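433aa long hypothetical phosphoribosylglycinamide formyl transferase (PDB 2DWC) probably works as an ATP-grasp enzyme of the PurT family, and is a two-chain protein that holds adenosine-5'-diphosphate in its ATP-grasp domain. Local coordinates at residues A47-Y51 and A52-A56; Y106-V109 and P110-A114; R360-V363 and K364-V368. All blocks are in the same frame, centred on the assembly; numbering follows the deposited sequence.

Interaction 1. Residues A47-Y51 and A52-A56; sequences AVDRY and ANAPA
The ring of Tyr51 turns one face to Ala54 in a CH-pi contact: Ala54 CB stands 3.9 Å from the centroid of the Tyr51 ring, 28° off its normal. With chi1 at 65°, the aromatic group is set between the backbone N and the carbonyl carbon and folds over the chain that follows. At the far end of the ring, Tyr51 OH comes to 3.2 Å from Pro55 CD, the two side chains crossing at about a right angle. Smaller apolar contacts close the base of the turn, where the strand meets the start of helix 55-59. Ala47 CB lies 4.3 Å from Ala56 CB, while Asp49 CB approaches Ala54 CB at 4.2 Å.

On the strand side, Arg50 N donates to Asp49 OD1 at 2.6 Å, meeting the anti lone pair, and Asp49 OD2 accepts from Ser27 N in the glycine-rich turn that follows strand 21-25. A sulfate ion lies about 4 Å from the Tyr51 side chain. The strand-to-helix turn is thus shaped by a ring on a methyl group and by alanine packing, and the Asp49 carboxylate, gripped by two backbone amides, pins it to the Rossmann-like turn beside it.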
loop_
_atom_site.group_PDB
_atom_site.type_symbol
_atom_site.label_atom_id
_atom_site.label_comp_id
_atom_site.label_asym_id
_atom_site.label_seq_id
_atom_site.Cartn_x
_atom_site.Cartn_y
_atom_site.Cartn_z
ATOM N N ALA B 47 15.607 -8.787 1.945
ATOM C CA ALA B 47 15.812 -8.278 0.583
ATOM C C ALA B 47 17.275 -8.324 0.205
ATOM O O ALA B 47 18.118 -7.835 0.955
ATOM C CB ALA B 47 15.310 -6.804 0.548
ATOM N N VAL B 48 17.553 -8.838 -0.982
ATOM C CA VAL B 48 18.930 -8.965 -1.469
ATOM C C VAL B 48 19.120 -8.208 -2.773
ATOM O O VAL B 48 18.230 -8.182 -3.638
ATOM C CB VAL B 48 19.238 -10.478 -1.759
ATOM C CG1 VAL B 48 20.741 -10.707 -2.150
ATOM C CG2 VAL B 48 18.877 -11.312 -0.499
ATOM N N ASP B 49 20.276 -7.571 -2.920
ATOM C CA ASP B 49 20.597 -6.951 -4.195
ATOM C C ASP B 49 22.097 -6.642 -4.235
ATOM O O ASP B 49 22.816 -6.958 -3.285
ATOM C CB ASP B 49 19.759 -5.691 -4.482
ATOM C CG ASP B 49 19.499 -5.499 -5.979
ATOM O OD1 ASP B 49 20.449 -5.643 -6.809
ATOM O OD2 ASP B 49 18.349 -5.135 -6.347
ATOM N N ARG B 50 22.563 -6.062 -5.335
ATOM C CA ARG B 50 23.995 -5.779 -5.478
ATOM C C ARG B 50 24.425 -4.457 -4.913
ATOM O O ARG B 50 25.644 -4.141 -4.912
ATOM C CB ARG B 50 24.416 -5.856 -6.971
ATOM C CG ARG B 50 23.701 -4.841 -7.806
ATOM C CD ARG B 50 23.967 -5.063 -9.312
ATOM N NE ARG B 50 25.391 -5.055 -9.623
ATOM C CZ ARG B 50 26.177 -3.980 -9.541
ATOM N NH1 ARG B 50 25.683 -2.805 -9.140
ATOM N NH2 ARG B 50 27.450 -4.069 -9.911
ATOM N N TYR B 51 23.465 -3.664 -4.423
ATOM C CA TYR B 51 23.827 -2.373 -3.826
ATOM C C TYR B 51 22.997 -2.194 -2.587
ATOM O O TYR B 51 21.980 -2.864 -2.443
ATOM C CB TYR B 51 23.604 -1.227 -4.814
ATOM C CG TYR B 51 22.175 -0.965 -5.215
ATOM C CD1 TYR B 51 21.461 0.113 -4.668
ATOM C CD2 TYR B 51 21.542 -1.777 -6.176
ATOM C CE1 TYR B 51 20.151 0.387 -5.069
ATOM C CE2 TYR B 51 20.218 -1.504 -6.585
ATOM C CZ TYR B 51 19.544 -0.419 -6.021
ATOM O OH TYR B 51 18.249 -0.158 -6.422
ATOM N N ALA B 52 23.430 -1.304 -1.690
ATOM C CA ALA B 52 22.706 -1.119 -0.438
ATOM C C ALA B 52 21.576 -0.096 -0.561
ATOM O O ALA B 52 21.581 0.741 -1.472
ATOM C CB ALA B 52 23.719 -0.650 0.719
ATOM N N ASN B 53 20.625 -0.198 0.373
ATOM C CA ASN B 53 19.475 0.713 0.409
ATOM C C ASN B 53 18.670 0.715 -0.878
ATOM O O ASN B 53 18.085 1.717 -1.263
ATOM C CB ASN B 53 19.936 2.135 0.801
ATOM C CG ASN B 53 20.382 2.207 2.258
ATOM O OD1 ASN B 53 19.806 1.528 3.126
ATOM N ND2 ASN B 53 21.381 3.047 2.546
ATOM N N ALA B 54 18.619 -0.443 -1.531
ATOM C CA ALA B 54 17.789 -0.596 -2.732
ATOM C C ALA B 54 16.338 -0.406 -2.232
ATOM O O ALA B 54 16.026 -0.612 -1.041
ATOM C CB ALA B 54 18.004 -2.023 -3.310
ATOM N N PRO B 55 15.418 -0.050 -3.134
ATOM C CA PRO B 55 14.023 0.187 -2.736
ATOM C C PRO B 55 13.402 -0.823 -1.781
ATOM O O PRO B 55 12.866 -0.435 -0.732
ATOM C CB PRO B 55 13.294 0.294 -4.082
ATOM C CG PRO B 55 14.346 0.948 -4.984
ATOM C CD PRO B 55 15.639 0.170 -4.572
ATOM N N ALA B 56 13.476 -2.117 -2.115
ATOM C CA ALA B 56 12.861 -3.124 -1.238
ATOM C C ALA B 56 13.587 -3.289 0.091
ATOM O O ALA B 56 12.976 -3.663 1.104
ATOM C CB ALA B 56 12.770 -4.464 -1.962
#

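Interaction 2. Residues Y106-V109 and P110-A114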
loop_
_atom_site.group_PDB
_atom_site.type_symbol
_atom_site.label_atom_id
_atom_site.label_comp_id
_atom_site.label_asym_id
_atom_site.label_seq_id
_atom_site.Cartn_x
_atom_site.Cartn_y
_atom_site.Cartn_z
ATOM N N TYR B 106 14.088 -25.868 -0.865
ATOM C CA TYR B 106 13.637 -24.491 -0.645
ATOM C C TYR B 106 12.807 -24.134 -1.850
ATOM O O TYR B 106 13.224 -24.396 -2.995
ATOM C CB TYR B 106 14.818 -23.514 -0.569
ATOM C CG TYR B 106 15.624 -23.746 0.673
ATOM C CD1 TYR B 106 16.790 -24.500 0.628
ATOM C CD2 TYR B 106 15.180 -23.275 1.911
ATOM C CE1 TYR B 106 17.501 -24.796 1.776
ATOM C CE2 TYR B 106 15.911 -23.565 3.084
ATOM C CZ TYR B 106 17.054 -24.325 2.988
ATOM O OH TYR B 106 17.765 -24.624 4.120
ATOM N N PHE B 107 11.707 -23.411 -1.610
ATOM C CA PHE B 107 10.762 -23.097 -2.661
ATOM C C PHE B 107 11.160 -21.876 -3.515
ATOM O O PHE B 107 11.069 -20.730 -3.072
ATOM C CB PHE B 107 9.361 -22.894 -2.033
ATOM C CG PHE B 107 8.287 -22.590 -3.039
ATOM C CD1 PHE B 107 8.211 -23.324 -4.239
ATOM C CD2 PHE B 107 7.358 -21.580 -2.801
ATOM C CE1 PHE B 107 7.215 -23.054 -5.201
ATOM C CE2 PHE B 107 6.333 -21.306 -3.779
ATOM C CZ PHE B 107 6.288 -22.059 -4.972
ATOM N N VAL B 108 11.620 -22.161 -4.726
ATOM C CA VAL B 108 12.001 -21.142 -5.708
ATOM C C VAL B 108 10.789 -20.871 -6.599
ATOM O O VAL B 108 10.164 -21.807 -7.146
ATOM C CB VAL B 108 13.178 -21.650 -6.543
ATOM C CG1 VAL B 108 13.558 -20.647 -7.627
ATOM C CG2 VAL B 108 14.378 -21.904 -5.605
ATOM N N VAL B 109 10.465 -19.588 -6.755
ATOM C CA VAL B 109 9.272 -19.141 -7.486
ATOM C C VAL B 109 9.528 -18.758 -8.932
ATOM O O VAL B 109 10.492 -18.040 -9.228
ATOM C CB VAL B 109 8.720 -17.868 -6.791
ATOM C CG1 VAL B 109 7.640 -17.170 -7.652
ATOM C CG2 VAL B 109 8.191 -18.256 -5.395
ATOM N N PRO B 110 8.702 -19.256 -9.867
ATOM C CA PRO B 110 7.544 -20.169 -9.714
ATOM C C PRO B 110 8.110 -21.585 -9.562
ATOM O O PRO B 110 7.498 -22.457 -8.914
ATOM C CB PRO B 110 6.746 -19.930 -11.000
ATOM C CG PRO B 110 7.822 -19.623 -12.005
ATOM C CD PRO B 110 8.791 -18.722 -11.238
ATOM N N ASN B 111 9.276 -21.773 -10.189
ATOM C CA ASN B 111 10.174 -22.952 -10.052
ATOM C C ASN B 111 11.471 -22.459 -10.707
ATOM O O ASN B 111 11.481 -21.445 -11.434
ATOM C CB ASN B 111 9.667 -24.288 -10.719
ATOM C CG ASN B 111 9.114 -24.085 -12.095
ATOM O OD1 ASN B 111 9.769 -23.536 -12.973
ATOM N ND2 ASN B 111 7.867 -24.543 -12.297
ATOM N N ALA B 112 12.563 -23.161 -10.464
ATOM C CA ALA B 112 13.847 -22.727 -11.004
ATOM C C ALA B 112 13.887 -22.793 -12.533
ATOM O O ALA B 112 14.404 -21.904 -13.197
ATOM C CB ALA B 112 14.982 -23.599 -10.382
ATOM N N ARG B 113 13.292 -23.841 -13.092
ATOM C CA ARG B 113 13.321 -24.026 -14.539
ATOM C C ARG B 113 12.696 -22.868 -15.317
ATOM O O ARG B 113 13.194 -22.474 -16.380
ATOM C CB ARG B 113 12.634 -25.359 -14.877
ATOM C CG ARG B 113 12.666 -25.668 -16.395
ATOM C CD ARG B 113 12.608 -27.166 -16.659
ATOM N NE ARG B 113 13.060 -27.500 -18.020
ATOM C CZ ARG B 113 12.300 -27.392 -19.109
ATOM N NH1 ARG B 113 11.046 -26.975 -18.997
ATOM N NH2 ARG B 113 12.797 -27.664 -20.314
ATOM N N ALA B 114 11.628 -22.273 -14.773
ATOM C CA ALA B 114 10.981 -21.162 -15.480
ATOM C C ALA B 114 11.902 -19.992 -15.709
ATOM O O ALA B 114 11.870 -19.382 -16.767
ATOM C CB ALA B 114 9.695 -20.692 -14.728
HETATM O O HOH W 1 12.625 -19.082 -10.698
#
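Phe107 CE1 lies 3.8 Å from Pro110 O, which meets the ring obliquely. A chi1 of -179° sets CG anti to the backbone N and carries the ring forward beside the carbonyl carbon, toward Pro110 O; the ring also packs on Val321 of helix 313-322. Val108 makes two contacts. Its carbonyl O receives a CA-H...O contact from Asn111 CA at 3.1 Å, while its CG1 branch reaches forward to the start of the helix, 4.3 Å from Ala112 CB. Val109 is joined to Pro110 by a cis peptide bond, which turns the chain sharply. A water molecule bridges the bend, donating both to Val109 O at 2.8 Å and to Asn111 O at 2.7 Å.

Beyond the turn, Asn111 OD1 caps the helix by accepting from Ala114 N at 2.9 Å. Ala114 N lies nearly in line with the Asn111 side-chain C=O (172°), though the N-H itself is bent, 145° at the hydrogen. Asn111 ND2 is held by Leu270 O, and Ala112 N is bonded to Glu102 OE2, so both the cap and the first turn are tied to neighbouring parts of the chain. Backbone bonds from Phe107 and Val109 to Ile86 lay the run beside strand 85-88. The arrangement is that of a cis-proline turn leading into an asparagine-capped helix, here 112-118 of the Rossmann-like preATP-grasp domain.

Interaction 3. Residues R360-V363 and K364-V368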
loop_
_atom_site.group_PDB
_atom_site.type_symbol
_atom_site.label_atom_id
_atom_site.label_comp_id
_atom_site.label_asym_id
_atom_site.label_seq_id
_atom_site.Cartn_x
_atom_site.Cartn_y
_atom_site.Cartn_z
ATOM N N ARG B 360 11.175 17.839 -8.345
ATOM C CA ARG B 360 10.377 19.037 -8.073
ATOM C C ARG B 360 9.220 19.120 -9.052
ATOM O O ARG B 360 9.105 18.319 -9.958
ATOM C CB ARG B 360 11.209 20.325 -8.107
ATOM C CG ARG B 360 11.693 20.718 -9.487
ATOM C CD ARG B 360 12.420 22.072 -9.397
ATOM N NE ARG B 360 12.836 22.495 -10.732
ATOM C CZ ARG B 360 13.628 23.535 -10.998
ATOM N NH1 ARG B 360 14.120 24.303 -10.016
ATOM N NH2 ARG B 360 13.937 23.794 -12.267
ATOM N N GLY B 361 8.382 20.119 -8.858
ATOM C CA GLY B 361 7.181 20.229 -9.690
ATOM C C GLY B 361 5.994 19.612 -8.983
ATOM O O GLY B 361 4.898 19.499 -9.566
ATOM N N LEU B 362 6.153 19.268 -7.685
ATOM C CA LEU B 362 5.079 18.595 -6.945
ATOM C C LEU B 362 3.849 19.415 -6.621
ATOM O O LEU B 362 2.781 18.852 -6.439
ATOM C CB LEU B 362 5.640 17.953 -5.618
ATOM C CG LEU B 362 6.822 17.014 -5.894
ATOM C CD1 LEU B 362 7.401 16.500 -4.523
ATOM C CD2 LEU B 362 6.368 15.833 -6.794
ATOM N N VAL B 363 3.983 20.743 -6.512
ATOM C CA VAL B 363 2.768 21.523 -6.225
ATOM C C VAL B 363 1.782 21.290 -7.379
ATOM O O VAL B 363 0.602 20.959 -7.164
ATOM C CB VAL B 363 3.065 23.032 -6.098
ATOM C CG1 VAL B 363 1.717 23.796 -5.973
ATOM C CG2 VAL B 363 3.864 23.280 -4.800
ATOM N N LYS B 364 2.253 21.443 -8.612
ATOM C CA LYS B 364 1.360 21.185 -9.766
ATOM C C LYS B 364 1.029 19.726 -9.991
ATOM O O LYS B 364 -0.139 19.334 -10.167
ATOM C CB LYS B 364 1.994 21.772 -11.024
ATOM C CG LYS B 364 1.897 23.269 -11.025
ATOM C CD LYS B 364 2.614 23.874 -12.226
ATOM C CE LYS B 364 2.415 25.395 -12.268
ATOM N NZ LYS B 364 3.256 25.994 -13.350
ATOM N N ALA B 365 2.046 18.867 -9.897
ATOM C CA ALA B 365 1.796 17.461 -10.184
ATOM C C ALA B 365 0.864 16.792 -9.176
ATOM O O ALA B 365 0.018 15.980 -9.556
ATOM C CB ALA B 365 3.165 16.685 -10.259
ATOM N N LEU B 366 1.021 17.111 -7.890
ATOM C CA LEU B 366 0.192 16.465 -6.867
ATOM C C LEU B 366 -1.144 17.164 -6.619
ATOM O O LEU B 366 -1.876 16.818 -5.700
ATOM C CB LEU B 366 0.996 16.274 -5.555
ATOM C CG LEU B 366 2.283 15.442 -5.772
ATOM C CD1 LEU B 366 2.894 15.131 -4.382
ATOM C CD2 LEU B 366 1.994 14.107 -6.482
ATOM N N SER B 367 -1.447 18.166 -7.444
ATOM C CA SER B 367 -2.738 18.872 -7.346
ATOM C C SER B 367 -3.708 18.279 -8.390
ATOM O O SER B 367 -4.914 18.573 -8.396
ATOM C CB SER B 367 -2.538 20.387 -7.595
ATOM O OG SER B 367 -2.017 21.053 -6.456
ATOM N N VAL B 368 -3.181 17.458 -9.286
ATOM C CA VAL B 368 -4.009 16.789 -10.311
ATOM C C VAL B 368 -4.886 15.730 -9.642
ATOM O O VAL B 368 -4.391 14.783 -8.973
ATOM C CB VAL B 368 -3.112 16.138 -11.388
ATOM C CG1 VAL B 368 -3.975 15.364 -12.425
ATOM C CG2 VAL B 368 -2.240 17.221 -12.058
#
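Leu362 O and Leu366 N close the last turn of a very short helix with a bond of 2.9 Å. This acceptor is also brushed by the Leu366 side chain, whose CB lies 3.3 Å from Leu362 O. Further down, the leucines touch again, Leu362 CB to Leu366 CD1 at 4.1 Å. In the bond before it, Ala365 N donates to Gly361 O, likewise at 2.9 Å.

Gly361 is the N-cap, and its positive phi of 96° turns the chain from strand into helix. At the other end, Ser367 N donates to Lys364 O at 3.2 Å. Ser367 OG, set beside its own backbone N and anti to its carbonyl carbon (chi1 -78°), turns back to the helix and lies 2.7 Å from Val363 O. The second subunit serves both ends: Asp9 OD2 accepts from Gly361 N and Asp9 OD1 from Val363 N, one carboxylate taking two amides, while Glu221 OE1 is hydrogen-bonded to Ser367 OG, whose single proton thus has two acceptors to choose from.

The helix runs out through a type I turn from Ala365 to Val368, with Val368 packed on helix 397-409 and Ala365 on Met410 and Ile411 just beyond it. Before the helix, strand 358-360 is extended across the interface: Arg360 pairs antiparallel with a strand of the second subunit, while its guanidinium group forms a salt bridge with Glu412.

The three contacts are separate and none touches another. Interactions 1 and 2 share the preATP-grasp domain, with centres 21 Å apart and nearest atoms about 13 Å apart. Interaction 3 belongs to the PurT C-terminal region, its centre 29 Å from that of interaction 1 and 42 Å from that of interaction 2, on the opposite side of the chain's centre from the latter. Interaction 1 reaches toward the C-terminal region through Tyr51 on Arg385 and Pro55 on Lys378. No residue of the contacts lines the adenosine-5'-diphosphate pocket; helix 112-118, begun in interaction 2, leads on to Arg121, which does. Interaction 3 instead serves the dimer interface.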